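Local coordinates for 4-alpha-glucanotransferase (Streptococcus agalactiae, PDB 6M6T), which belongs to the 4-alpha-glucanotransferase (amylomaltase) family, whose members are enzymes built around a TIM-barrel fold, at residues A[4-9]-A[41-46]; A[9-14]-A[446-451]; A[360-365]-A[386-391]; A[436-441]-A[492-497]. All coordinates share one frame; numbering follows the deposited sequence.

Contact 1: residues A[4-9]-A[41-46]; sequences KRASGV and QKFWQI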
# COMPACT_ATOMS: atom_id res chain seq x y z
N LYS A 4 -5.01 -17.14 19.11
CA LYS A 4 -5.98 -16.11 19.45
C LYS A 4 -6.60 -15.51 18.20
O LYS A 4 -5.88 -15.02 17.33
CB LYS A 4 -5.30 -15.01 20.27
CG LYS A 4 -6.21 -13.88 20.75
CD LYS A 4 -7.24 -14.33 21.81
CE LYS A 4 -6.69 -14.21 23.24
NZ LYS A 4 -6.99 -15.47 24.00
N ARG A 5 -7.93 -15.55 18.11
CA ARG A 5 -8.63 -14.97 16.97
C ARG A 5 -8.74 -13.46 17.12
O ARG A 5 -8.56 -12.91 18.21
CB ARG A 5 -10.01 -15.59 16.81
CG ARG A 5 -10.03 -16.94 16.13
CD ARG A 5 -11.28 -17.75 16.50
NE ARG A 5 -12.48 -17.25 15.85
CZ ARG A 5 -12.99 -17.77 14.74
NH1 ARG A 5 -12.40 -18.82 14.19
NH2 ARG A 5 -14.10 -17.27 14.20
N ALA A 6 -9.01 -12.78 16.01
CA ALA A 6 -8.99 -11.33 15.93
C ALA A 6 -9.60 -10.90 14.60
O ALA A 6 -9.91 -11.72 13.73
CB ALA A 6 -7.58 -10.77 16.09
N SER A 7 -9.77 -9.58 14.45
CA SER A 7 -10.32 -9.02 13.23
C SER A 7 -9.78 -7.61 13.06
O SER A 7 -9.14 -7.04 13.95
CB SER A 7 -11.85 -9.01 13.23
OG SER A 7 -12.35 -7.73 13.58
N GLY A 8 -10.01 -7.07 11.86
CA GLY A 8 -9.48 -5.76 11.53
C GLY A 8 -10.22 -5.19 10.35
O GLY A 8 -11.05 -5.84 9.72
N VAL A 9 -9.90 -3.93 10.06
CA VAL A 9 -10.60 -3.17 9.04
C VAL A 9 -9.57 -2.74 8.00
O VAL A 9 -8.43 -2.41 8.33
CB VAL A 9 -11.36 -1.98 9.68
CG1 VAL A 9 -11.78 -0.93 8.67
CG2 VAL A 9 -12.59 -2.50 10.41
N GLN A 41 -11.86 -4.14 17.56
CA GLN A 41 -11.01 -4.59 16.48
C GLN A 41 -9.58 -4.76 16.97
O GLN A 41 -9.18 -4.25 18.01
CB GLN A 41 -11.04 -3.60 15.32
CG GLN A 41 -12.40 -3.44 14.67
CD GLN A 41 -13.02 -4.76 14.27
OE1 GLN A 41 -12.70 -5.33 13.22
NE2 GLN A 41 -13.93 -5.26 15.10
N LYS A 42 -8.81 -5.51 16.20
CA LYS A 42 -7.39 -5.69 16.48
C LYS A 42 -6.51 -4.97 15.47
O LYS A 42 -5.49 -4.39 15.85
CB LYS A 42 -7.03 -7.18 16.52
CG LYS A 42 -5.56 -7.45 16.79
CD LYS A 42 -5.31 -7.85 18.22
CE LYS A 42 -3.87 -8.30 18.42
NZ LYS A 42 -3.55 -9.33 17.41
N PHE A 43 -6.91 -4.95 14.20
CA PHE A 43 -6.02 -4.53 13.13
C PHE A 43 -6.62 -3.41 12.30
O PHE A 43 -7.83 -3.38 12.05
CB PHE A 43 -5.65 -5.73 12.20
CG PHE A 43 -4.90 -6.81 12.90
CD1 PHE A 43 -3.66 -6.56 13.48
CD2 PHE A 43 -5.43 -8.08 13.01
CE1 PHE A 43 -2.97 -7.56 14.16
CE2 PHE A 43 -4.74 -9.09 13.69
CZ PHE A 43 -3.52 -8.82 14.26
N TRP A 44 -5.74 -2.50 11.87
CA TRP A 44 -5.99 -1.53 10.81
C TRP A 44 -5.02 -1.88 9.69
O TRP A 44 -3.80 -1.77 9.87
CB TRP A 44 -5.75 -0.08 11.30
CG TRP A 44 -6.15 0.98 10.32
CD1 TRP A 44 -6.63 0.79 9.07
CD2 TRP A 44 -6.14 2.41 10.53
NE1 TRP A 44 -6.90 2.00 8.47
CE2 TRP A 44 -6.62 3.01 9.35
CE3 TRP A 44 -5.78 3.24 11.60
CZ2 TRP A 44 -6.75 4.38 9.20
CZ3 TRP A 44 -5.89 4.61 11.43
CH2 TRP A 44 -6.36 5.16 10.24
N GLN A 45 -5.55 -2.35 8.55
CA GLN A 45 -4.72 -2.55 7.37
C GLN A 45 -4.82 -1.31 6.48
O GLN A 45 -5.92 -0.91 6.09
CB GLN A 45 -5.13 -3.80 6.59
CG GLN A 45 -4.14 -4.16 5.46
CD GLN A 45 -4.28 -5.60 4.97
OE1 GLN A 45 -5.08 -6.39 5.49
NE2 GLN A 45 -3.49 -5.95 3.96
N ILE A 46 -3.67 -0.72 6.17
CA ILE A 46 -3.59 0.37 5.21
C ILE A 46 -2.91 -0.14 3.93
O ILE A 46 -2.42 -1.27 3.86
CB ILE A 46 -2.86 1.59 5.81
CG1 ILE A 46 -1.49 1.16 6.34
CG2 ILE A 46 -3.68 2.22 6.94
CD1 ILE A 46 -0.44 2.24 6.31
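Ala6 and the side chains of Lys42 and Phe43 meet near the N-terminal ends of two neighbouring parallel strands, 6-9 and 43-45. The Ala6 methyl touches Lys42 CB at 3.7 Å and Phe43 CE2 at 4.1 Å, approaching the ring obliquely. Lys42 lays CG, anti to the backbone N (chi1 179°), over the centre of one face of the Phe43 ring before its ammonium end leads away from strand 6-9. Gly8, having no side chain, lets Phe43 CB lie beside its CA, 3.9 Å away. Gln41 bends at chi2 and brings its amide back beside Ser7, and its side chain crosses that of Val9 at about a right angle; NE2 is hydrogen-bonded to Thr491 OG1 and Thr39 O. Val9 and Trp44 share the other face of the sheet, where the indole CD1 is 3.7 Å from Val9 O, while the ring nitrogen bonds to Met11 O. Ser7 O receives two N-H groups from opposite faces of its plane, Lys42 N at 2.7 Å and Phe43 N at 3.1 Å, and the ladder continues with Val9 N to Phe43 O and Gln45 N to Val9 O, each 2.9 Å. The strand directions differ by 37°. Helix 27-38, the crossover of this beta-alpha-beta unit, covers Val9 and Trp44 with Phe32 and Leu36. Phe43 turns to the opposite side, toward Tyr292, Ile214 and Thr443, and strands 212-217 and 443-447 extend the sheet on either side of the pair.

Contact 2: residues A[9-14]-A[446-451]; sequences VLMHIT and TCMQDL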
# COMPACT_ATOMS: atom_id res chain seq x y z
N VAL A 9 -9.90 -3.93 10.06
CA VAL A 9 -10.60 -3.17 9.04
C VAL A 9 -9.57 -2.74 8.00
O VAL A 9 -8.43 -2.41 8.33
CB VAL A 9 -11.36 -1.98 9.68
CG1 VAL A 9 -11.78 -0.93 8.67
CG2 VAL A 9 -12.59 -2.50 10.41
N LEU A 10 -9.98 -2.78 6.72
CA LEU A 10 -9.11 -2.43 5.59
C LEU A 10 -9.52 -1.06 5.05
O LEU A 10 -10.50 -0.92 4.30
CB LEU A 10 -9.17 -3.50 4.50
CG LEU A 10 -8.35 -3.15 3.26
CD1 LEU A 10 -6.86 -3.46 3.49
CD2 LEU A 10 -8.85 -3.89 2.06
N MET A 11 -8.74 -0.05 5.43
CA MET A 11 -9.01 1.32 4.99
C MET A 11 -7.70 2.09 4.87
O MET A 11 -6.99 2.29 5.86
CB MET A 11 -9.92 2.05 5.96
CG MET A 11 -10.88 2.90 5.22
SD MET A 11 -11.50 4.22 6.24
CE MET A 11 -12.55 4.89 5.00
N HIS A 12 -7.43 2.59 3.69
CA HIS A 12 -6.21 3.36 3.52
C HIS A 12 -6.39 4.76 4.10
O HIS A 12 -7.48 5.33 4.10
CB HIS A 12 -5.84 3.45 2.04
CG HIS A 12 -4.43 3.87 1.82
ND1 HIS A 12 -3.97 4.31 0.60
CD2 HIS A 12 -3.37 3.93 2.67
CE1 HIS A 12 -2.68 4.61 0.70
NE2 HIS A 12 -2.30 4.40 1.95
N ILE A 13 -5.27 5.30 4.60
CA ILE A 13 -5.20 6.68 5.05
C ILE A 13 -5.84 7.64 4.05
O ILE A 13 -6.34 8.69 4.44
CB ILE A 13 -3.73 7.04 5.31
CG1 ILE A 13 -3.03 5.89 6.03
CG2 ILE A 13 -3.63 8.37 6.05
CD1 ILE A 13 -3.21 5.89 7.49
N THR A 14 -5.85 7.30 2.76
CA THR A 14 -6.41 8.26 1.82
C THR A 14 -7.93 8.34 1.96
O THR A 14 -8.51 9.41 1.75
CB THR A 14 -6.00 7.92 0.37
OG1 THR A 14 -6.83 6.90 -0.20
CG2 THR A 14 -4.57 7.47 0.32
N THR A 446 -12.31 -6.62 7.26
CA THR A 446 -13.52 -6.12 6.64
C THR A 446 -13.21 -4.84 5.87
O THR A 446 -12.55 -3.94 6.39
CB THR A 446 -14.58 -5.87 7.70
OG1 THR A 446 -14.92 -7.13 8.31
CG2 THR A 446 -15.83 -5.23 7.06
N CYS A 447 -13.65 -4.81 4.62
CA CYS A 447 -13.39 -3.68 3.74
C CYS A 447 -14.34 -2.56 4.12
O CYS A 447 -15.55 -2.72 3.99
CB CYS A 447 -13.62 -4.09 2.28
SG CYS A 447 -12.14 -4.55 1.33
N MET A 448 -13.79 -1.43 4.59
CA MET A 448 -14.66 -0.36 5.09
C MET A 448 -15.75 0.02 4.09
O MET A 448 -16.81 0.52 4.50
CB MET A 448 -13.81 0.87 5.45
CG MET A 448 -14.60 2.09 5.91
SD MET A 448 -15.49 1.84 7.46
CE MET A 448 -14.16 1.45 8.54
N GLN A 449 -15.54 -0.24 2.80
CA GLN A 449 -16.62 -0.02 1.83
C GLN A 449 -17.84 -0.85 2.19
O GLN A 449 -18.95 -0.31 2.33
CB GLN A 449 -16.15 -0.39 0.42
CG GLN A 449 -15.38 0.68 -0.33
CD GLN A 449 -13.90 0.64 -0.02
OE1 GLN A 449 -13.48 0.32 1.12
NE2 GLN A 449 -13.09 0.94 -1.02
N ASP A 450 -17.65 -2.16 2.37
CA ASP A 450 -18.76 -3.10 2.55
C ASP A 450 -19.42 -2.95 3.92
O ASP A 450 -20.62 -3.19 4.05
CB ASP A 450 -18.26 -4.52 2.35
CG ASP A 450 -17.52 -4.68 1.04
OD1 ASP A 450 -18.01 -4.13 0.02
OD2 ASP A 450 -16.45 -5.35 1.02
N LEU A 451 -18.66 -2.56 4.94
CA LEU A 451 -19.27 -2.23 6.22
C LEU A 451 -20.33 -1.14 6.09
O LEU A 451 -21.37 -1.20 6.76
CB LEU A 451 -18.19 -1.82 7.21
CG LEU A 451 -18.75 -1.55 8.58
CD1 LEU A 451 -18.61 -2.79 9.43
CD2 LEU A 451 -18.02 -0.38 9.18
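Val9 and Leu10 run parallel to Thr446 and Cys447, with Leu10 N bonded to Thr446 O at 2.8 Å (N-H...O angle 167°) and Met448 N making a weaker bond of 3.3 Å to Leu10 O. Val9 CA also sends a C-H toward Thr446 O. Beside Val9, Met448 is met by two side chains, Val9 and Met11. Val9 CG1, placed anti to the backbone N (chi1 164°), meets Met448 CE at 3.4 Å; the methionine bends at both chi2 and chi3, which brings its CE back to Val9. Met11 is extended beyond CG instead, and the two methionine side chains run at a slant to each other. Met11 CG lies 3.6 Å from Met448 CB, and its terminal methyl CE is equally close to Met448 CG. Phe32 of helix 27-38 touches Val9, Met11 and Met448, and Leu487 of helix 481-493 packs on Val9, so the cluster these five form is apolar. Thr446 lies beside it on the same face of the sheet as Val9, its OG1 hydrogen-bonded to Tyr437 OH. Leu10 and Cys447 point to the other face, where Leu10 CD2 meets Cys447 SG at 3.4 Å. Cys447 is also the N-cap residue of helix 448-451, and its carbonyl accepts Leu451 N in the first turn, so strand passes directly into helix. Pairing of the first parallel strand, 6-10, with the last, 443-447, is the seam that closes a TIM barrel; the Leu10 side chain, on the inner face, lies about 10 Å from a bound 1,5-anhydro-D-glucitol.

Contact 3: residues A[360-365]-A[386-391]; sequences GFPGMK and TENTIA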
# COMPACT_ATOMS: atom_id res chain seq x y z
N GLY A 360 5.94 -20.43 7.19
CA GLY A 360 4.93 -20.43 8.23
C GLY A 360 4.16 -19.14 8.38
O GLY A 360 3.33 -19.04 9.30
N PHE A 361 4.39 -18.14 7.52
CA PHE A 361 3.56 -16.95 7.51
C PHE A 361 2.13 -17.32 7.15
O PHE A 361 1.90 -18.26 6.38
CB PHE A 361 4.03 -15.93 6.47
CG PHE A 361 5.44 -15.46 6.63
CD1 PHE A 361 5.99 -15.24 7.89
CD2 PHE A 361 6.21 -15.19 5.50
CE1 PHE A 361 7.29 -14.79 8.03
CE2 PHE A 361 7.51 -14.75 5.62
CZ PHE A 361 8.05 -14.55 6.89
N PRO A 362 1.15 -16.60 7.67
CA PRO A 362 -0.20 -16.70 7.09
C PRO A 362 -0.24 -16.27 5.63
O PRO A 362 0.47 -15.36 5.19
CB PRO A 362 -1.04 -15.77 7.98
CG PRO A 362 -0.16 -15.35 9.13
CD PRO A 362 1.11 -16.12 9.06
N GLY A 363 -1.10 -16.94 4.88
CA GLY A 363 -1.47 -16.51 3.55
C GLY A 363 -2.90 -16.04 3.51
O GLY A 363 -3.59 -15.96 4.52
N MET A 364 -3.36 -15.75 2.30
CA MET A 364 -4.63 -15.08 2.11
C MET A 364 -5.72 -16.04 1.64
O MET A 364 -5.45 -17.13 1.14
CB MET A 364 -4.47 -13.92 1.12
CG MET A 364 -3.49 -12.85 1.60
SD MET A 364 -3.98 -11.20 1.08
CE MET A 364 -3.07 -10.20 2.26
N LYS A 365 -6.96 -15.60 1.84
CA LYS A 365 -8.17 -16.27 1.34
C LYS A 365 -9.15 -15.16 0.98
O LYS A 365 -9.60 -14.40 1.85
CB LYS A 365 -8.78 -17.23 2.38
CG LYS A 365 -8.03 -18.57 2.56
CD LYS A 365 -8.04 -19.43 1.29
CE LYS A 365 -7.09 -20.63 1.38
NZ LYS A 365 -7.01 -21.20 2.77
N THR A 386 -8.01 -22.70 6.79
CA THR A 386 -7.40 -23.17 8.02
C THR A 386 -7.06 -21.96 8.89
O THR A 386 -7.25 -20.81 8.49
CB THR A 386 -6.18 -24.05 7.74
OG1 THR A 386 -5.03 -23.21 7.65
CG2 THR A 386 -6.36 -24.79 6.43
N GLU A 387 -6.56 -22.23 10.10
CA GLU A 387 -6.36 -21.15 11.05
C GLU A 387 -5.28 -20.19 10.59
O GLU A 387 -5.43 -18.97 10.68
CB GLU A 387 -6.04 -21.74 12.43
CG GLU A 387 -5.45 -20.76 13.45
CD GLU A 387 -3.92 -20.73 13.41
OE1 GLU A 387 -3.35 -19.65 13.14
OE2 GLU A 387 -3.30 -21.79 13.63
N ASN A 388 -4.18 -20.72 10.05
CA ASN A 388 -3.04 -19.89 9.64
C ASN A 388 -3.29 -19.23 8.28
O ASN A 388 -2.56 -19.45 7.31
CB ASN A 388 -1.77 -20.72 9.63
CG ASN A 388 -0.53 -19.87 9.63
OD1 ASN A 388 -0.51 -18.79 10.22
ND2 ASN A 388 0.53 -20.36 8.98
N THR A 389 -4.35 -18.42 8.23
CA THR A 389 -4.69 -17.60 7.07
C THR A 389 -5.37 -16.32 7.55
O THR A 389 -5.92 -16.26 8.65
CB THR A 389 -5.61 -18.33 6.07
OG1 THR A 389 -6.89 -18.57 6.66
CG2 THR A 389 -5.03 -19.65 5.56
N ILE A 390 -5.33 -15.30 6.69
CA ILE A 390 -6.01 -14.03 6.90
C ILE A 390 -7.12 -13.94 5.87
O ILE A 390 -6.85 -13.88 4.67
CB ILE A 390 -5.06 -12.84 6.72
CG1 ILE A 390 -3.77 -13.01 7.52
CG2 ILE A 390 -5.79 -11.54 7.03
CD1 ILE A 390 -3.96 -13.54 8.93
N ALA A 391 -8.37 -13.91 6.30
CA ALA A 391 -9.47 -13.98 5.34
C ALA A 391 -10.07 -12.61 5.08
O ALA A 391 -10.30 -11.84 6.01
CB ALA A 391 -10.55 -14.95 5.80
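Ile390 N gives a nearly straight bond of 2.9 Å to Gly363 O (166° at the hydrogen), and that oxygen also takes the C-H of Thr389 CA. The next rung is weak: Lys365 N stands 3.3 Å from Ile390 O. Ahead of the two strands in the chain, Asn388 ND2 reaches Gly360 O at 3.1 Å; the oxygen lies in the plane of the amide, but the N-H comes in from above the carbonyl plane. The same amide turns OD1 to the proline ring, 3.3 Å from Pro362 CD, crossing it at about a right angle. These are the sixth and seventh strands of the barrel, 363-366 and 389-392, and Pro362, through its backbone, and Ile390, by touching Ile341, link them to strand 340-342. Pro362 CB packs on Ile390 CD1 at 3.8 Å. Met364 N is satisfied by Asn344 OD1. In the turn before the second strand, Asn388 centres an inverse gamma turn closed by Thr389 N to Glu387 O at 2.7 Å. Thr389 OG1, set between its backbone N and carbonyl carbon (chi1 66°), donates to Thr386 O at 2.9 Å and is also hydrogen-bonded to Ser441 OG. Its methyl CG2 meets the end of Lys365.

Contact 4: residues A[436-441]-A[492-497]; sequences LYATVS and TIYNRG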
# COMPACT_ATOMS: atom_id res chain seq x y z
N LEU A 436 -17.86 -14.67 6.56
CA LEU A 436 -16.42 -14.42 6.70
C LEU A 436 -15.96 -14.50 8.15
O LEU A 436 -14.91 -15.08 8.45
CB LEU A 436 -16.07 -13.03 6.14
CG LEU A 436 -14.65 -12.47 6.38
CD1 LEU A 436 -13.59 -13.35 5.82
CD2 LEU A 436 -14.52 -11.12 5.76
N TYR A 437 -16.71 -13.89 9.06
CA TYR A 437 -16.26 -13.90 10.44
C TYR A 437 -16.49 -15.25 11.09
O TYR A 437 -15.83 -15.55 12.10
CB TYR A 437 -16.97 -12.79 11.23
CG TYR A 437 -16.25 -11.48 11.13
CD1 TYR A 437 -15.72 -11.06 9.92
CD2 TYR A 437 -16.07 -10.67 12.24
CE1 TYR A 437 -15.06 -9.87 9.81
CE2 TYR A 437 -15.38 -9.47 12.14
CZ TYR A 437 -14.88 -9.08 10.92
OH TYR A 437 -14.19 -7.91 10.80
N ALA A 438 -17.37 -16.07 10.53
CA ALA A 438 -17.56 -17.41 11.07
C ALA A 438 -16.45 -18.39 10.68
O ALA A 438 -16.45 -19.50 11.23
CB ALA A 438 -18.91 -17.97 10.61
N THR A 439 -15.53 -18.03 9.79
CA THR A 439 -14.52 -18.96 9.31
C THR A 439 -13.45 -19.23 10.37
O THR A 439 -13.26 -18.45 11.31
CB THR A 439 -13.85 -18.45 8.03
OG1 THR A 439 -12.82 -17.51 8.35
CG2 THR A 439 -14.87 -17.78 7.11
N VAL A 440 -12.73 -20.33 10.19
CA VAL A 440 -11.75 -20.75 11.18
C VAL A 440 -10.48 -19.92 11.10
O VAL A 440 -9.50 -20.20 11.81
CB VAL A 440 -11.42 -22.24 11.02
CG1 VAL A 440 -12.69 -23.05 11.06
CG2 VAL A 440 -10.68 -22.49 9.72
N SER A 441 -10.48 -18.90 10.24
CA SER A 441 -9.29 -18.07 10.02
C SER A 441 -8.91 -17.35 11.31
O SER A 441 -9.78 -16.92 12.07
CB SER A 441 -9.55 -17.05 8.90
OG SER A 441 -9.28 -17.57 7.61
N THR A 492 -18.16 -9.95 18.32
CA THR A 492 -18.44 -10.65 19.57
C THR A 492 -19.02 -12.06 19.34
O THR A 492 -18.59 -13.02 19.98
CB THR A 492 -19.41 -9.84 20.44
OG1 THR A 492 -19.15 -8.44 20.27
CG2 THR A 492 -19.22 -10.18 21.91
N ILE A 493 -20.00 -12.18 18.45
CA ILE A 493 -20.66 -13.46 18.20
C ILE A 493 -19.65 -14.52 17.78
O ILE A 493 -19.74 -15.67 18.20
CB ILE A 493 -21.76 -13.28 17.14
CG1 ILE A 493 -22.90 -12.42 17.71
CG2 ILE A 493 -22.27 -14.62 16.64
CD1 ILE A 493 -23.84 -13.17 18.63
N TYR A 494 -18.69 -14.17 16.94
CA TYR A 494 -17.79 -15.18 16.40
C TYR A 494 -16.44 -15.20 17.09
O TYR A 494 -15.50 -15.80 16.56
CB TYR A 494 -17.62 -14.98 14.91
CG TYR A 494 -18.90 -15.24 14.19
CD1 TYR A 494 -19.42 -16.51 14.13
CD2 TYR A 494 -19.60 -14.20 13.60
CE1 TYR A 494 -20.60 -16.77 13.48
CE2 TYR A 494 -20.79 -14.45 12.93
CZ TYR A 494 -21.29 -15.74 12.88
OH TYR A 494 -22.47 -16.01 12.22
N ASN A 495 -16.35 -14.58 18.27
CA ASN A 495 -15.22 -14.68 19.18
C ASN A 495 -13.90 -14.15 18.60
O ASN A 495 -12.91 -14.88 18.56
CB ASN A 495 -15.07 -16.13 19.62
CG ASN A 495 -14.29 -16.28 20.91
OD1 ASN A 495 -14.09 -15.31 21.63
ND2 ASN A 495 -13.82 -17.50 21.20
N ARG A 496 -13.87 -12.88 18.22
CA ARG A 496 -12.64 -12.26 17.66
C ARG A 496 -12.43 -10.87 18.26
O ARG A 496 -11.99 -10.02 17.54
CB ARG A 496 -12.83 -12.07 16.16
CG ARG A 496 -13.04 -13.36 15.39
CD ARG A 496 -12.44 -13.20 14.01
NE ARG A 496 -13.06 -14.09 13.08
CZ ARG A 496 -12.42 -15.00 12.42
NH1 ARG A 496 -13.07 -15.78 11.60
NH2 ARG A 496 -11.12 -15.15 12.56
N GLY A 497 -12.66 -10.67 19.55
CA GLY A 497 -12.58 -9.34 20.14
C GLY A 497 -11.21 -8.94 20.67
O GLY A 497 -10.39 -9.78 21.05
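Arg496 reaches from the C-terminal tail to carbonyls at and just beyond the C-terminal end of helix 428-438. Its NH1 bonds to Tyr437 O at 2.8 Å; the oxygen sits at the edge of the guanidinium, near its plane, whereas the N-H arrives from above the carbonyl plane. NE adds a weak bond to the same oxygen at 3.3 Å, and NH1 makes another weak, strongly bent one to Thr439 O. Beside this polar grip, Tyr494 lies against the last turn of the helix. Ala438 covers one face of its ring, with CB 4.0 Å from the centroid in an off-centre CH-pi contact, and Ile493 CG2 lies over the centre of the opposite face. Tyr437 CB meets the ring at CD2, 3.8 Å away. Farther out, Thr439 holds the turn: its hydroxyl, folded back over its own backbone (chi1 82°), donates through OG1 to Leu436 O at 3.2 Å, joined there by Thr439 N from the same face. A Schellman motif ends helix 481-493, with Asn495 at positive phi and Arg496 N bonded to Thr491 O, and this turns the arginine back toward the other helix. Arg5 joins from the N terminus, bonding to Tyr494 O and weakly to Thr439 O. Carbonyl oxygens at the negative end of a helix dipole would suit a positive group, so both arginines are probably stabilised here as cations despite lying close together.

In the fold
From the N terminus, contact 1 closes the short loop through helix 27-38, joining the first two barrel strands. Contact 2 starts within it at the shared Val9 and spans 431 residues to the last strand, so the two cross. Contact 3, a local pairing of two later strands, is nested inside the long loop of contact 2. Contact 4 opens before contact 2 has closed and ends near the C terminus, crossing it and tying the last helix to helix 428-438. Arg5 bridges contacts 1 and 4, Tyr437 OH joins contact 4 to Thr446 of contact 2, and Ser441 OG joins it to Thr389 of contact 3. The first three contacts share one parallel sheet.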